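Local coordinates for protein Zgc:56074 (Danio rerio, PDB 3E9D) that probably hydrolyses fructose 2,6-bisphosphate to fructose 6-phosphate and phosphate, thereby restraining glycolysis, as a histidine phosphatase of the phosphoglycerate mutase family, at residues 184-187 with 188-192. Sequence-based numbering, arbitrary orientation.
Sequences GAFI and RISVR. With PO4 (phosphate ion), chain C.
S190 folds its hydroxyl back one helical turn onto F186, where OG does two jobs. It gives a hydrogen bond to F186 O at 2.7 Å, and it sits over one face of the F186 ring, off toward the rim, 3.3 Å from CE2. F186 O thus takes two donors from opposite faces of its carbonyl plane: S190 N, modestly tilted, and OG, well above the plane. S190 OG lies beside its own N (chi1 -61°), turned back toward F186 O; F186 CG, anti to N (chi1 -177°), brings the ring to its own C=O side, beneath that hydroxyl. With an alanine here, F186 O would probably lose its second donor and the ring the oxygen resting over its rim. I187 CG2 and V191 CG2 make a loose, oblique apolar contact at 4.1 Å. G184 N gives an almost straight hydrogen bond to O2 of a phosphate ion (2.8 Å, 174°), probably from the crystallisation liquor, which H183, R61, R10 and N17 also hold in the active site, consistent with a substrate-phosphate position; A185 N and F186 N bind the carboxylate of E89, the probable proton donor/acceptor. Helix 184-197 follows strand 177-182; F186 and S190 pack against helix 125-146, while I187 faces strands 177-182 and 2-10.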
loop_
_atom_site.group_PDB
_atom_site.type_symbol
_atom_site.label_atom_id
_atom_site.label_comp_id
_atom_site.label_asym_id
_atom_site.label_seq_id
_atom_site.Cartn_x
_atom_site.Cartn_y
_atom_site.Cartn_z
ATOM N N GLY A 184 -1.239 7.989 -0.149
ATOM C CA GLY A 184 -0.709 8.193 1.185
ATOM C C GLY A 184 -1.709 7.993 2.306
ATOM O O GLY A 184 -1.449 7.235 3.234
ATOM N N ALA A 185 -2.848 8.672 2.228
ATOM C CA ALA A 185 -3.842 8.563 3.288
ATOM C C ALA A 185 -4.410 7.149 3.340
ATOM O O ALA A 185 -4.497 6.554 4.416
ATOM C CB ALA A 185 -4.941 9.608 3.142
ATOM N N PHE A 186 -4.756 6.600 2.173
ATOM C CA PHE A 186 -5.229 5.205 2.107
ATOM C C PHE A 186 -4.241 4.191 2.712
ATOM O O PHE A 186 -4.635 3.312 3.502
ATOM C CB PHE A 186 -5.521 4.811 0.662
ATOM C CG PHE A 186 -6.077 3.428 0.522
ATOM C CD1 PHE A 186 -7.451 3.210 0.610
ATOM C CD2 PHE A 186 -5.226 2.335 0.292
ATOM C CE1 PHE A 186 -7.982 1.912 0.467
ATOM C CE2 PHE A 186 -5.745 1.047 0.164
ATOM C CZ PHE A 186 -7.128 0.837 0.244
ATOM N N ILE A 187 -2.967 4.301 2.331
ATOM C CA ILE A 187 -1.943 3.392 2.817
ATOM C C ILE A 187 -1.763 3.531 4.327
ATOM O O ILE A 187 -1.612 2.531 5.023
ATOM C CB ILE A 187 -0.564 3.576 2.054
ATOM C CG1 ILE A 187 -0.665 3.027 0.613
ATOM C CG2 ILE A 187 0.572 2.902 2.802
ATOM C CD1 ILE A 187 0.426 3.587 -0.359
ATOM N N ARG A 188 -1.780 4.768 4.826
ATOM C CA ARG A 188 -1.616 4.996 6.253
ATOM C C ARG A 188 -2.729 4.323 7.030
ATOM O O ARG A 188 -2.472 3.627 8.017
ATOM C CB ARG A 188 -1.593 6.490 6.587
ATOM C CG ARG A 188 -0.942 6.758 7.944
ATOM C CD ARG A 188 -0.696 8.257 8.134
ATOM N NE ARG A 188 0.060 8.506 9.361
ATOM C CZ ARG A 188 0.258 9.715 9.886
ATOM N NH1 ARG A 188 -0.258 10.784 9.289
ATOM N NH2 ARG A 188 0.963 9.850 11.010
ATOM N N ILE A 189 -3.962 4.532 6.569
ATOM C CA ILE A 189 -5.121 3.914 7.194
ATOM C C ILE A 189 -5.028 2.382 7.121
ATOM O O ILE A 189 -5.326 1.687 8.103
ATOM C CB ILE A 189 -6.445 4.486 6.608
ATOM C CG1 ILE A 189 -6.595 5.953 7.060
ATOM C CG2 ILE A 189 -7.670 3.641 7.064
ATOM C CD1 ILE A 189 -7.556 6.817 6.180
ATOM N N SER A 190 -4.597 1.868 5.967
ATOM C CA SER A 190 -4.474 0.416 5.735
ATOM C C SER A 190 -3.409 -0.233 6.615
ATOM O O SER A 190 -3.649 -1.298 7.198
ATOM C CB SER A 190 -4.158 0.138 4.265
ATOM O OG SER A 190 -5.215 0.634 3.435
ATOM N N VAL A 191 -2.241 0.408 6.712
ATOM C CA VAL A 191 -1.183 -0.069 7.593
ATOM C C VAL A 191 -1.684 -0.177 9.035
ATOM O O VAL A 191 -1.436 -1.195 9.707
ATOM C CB VAL A 191 0.100 0.825 7.501
ATOM C CG1 VAL A 191 1.057 0.529 8.626
ATOM C CG2 VAL A 191 0.807 0.606 6.147
ATOM N N ARG A 192 -2.388 0.853 9.511
ATOM C CA ARG A 192 -2.896 0.816 10.887
ATOM C C ARG A 192 -3.923 -0.324 11.076
ATOM O O ARG A 192 -3.946 -0.967 12.128
ATOM C CB ARG A 192 -3.515 2.164 11.324
ATOM C CG ARG A 192 -3.924 2.149 12.831
ATOM C CD ARG A 192 -4.410 3.510 13.352
ATOM N NE ARG A 192 -3.323 4.464 13.578
ATOM C CZ ARG A 192 -2.605 4.560 14.699
ATOM N NH1 ARG A 192 -2.813 3.732 15.725
ATOM N NH2 ARG A 192 -1.651 5.484 14.787
HETATM P P PO4 C . -1.925 11.114 -2.564
HETATM O O1 PO4 C . -2.794 10.665 -3.711
HETATM O O2 PO4 C . -1.038 10.009 -2.038
HETATM O O3 PO4 C . -1.015 12.239 -3.000
HETATM O O4 PO4 C . -2.790 11.653 -1.445
#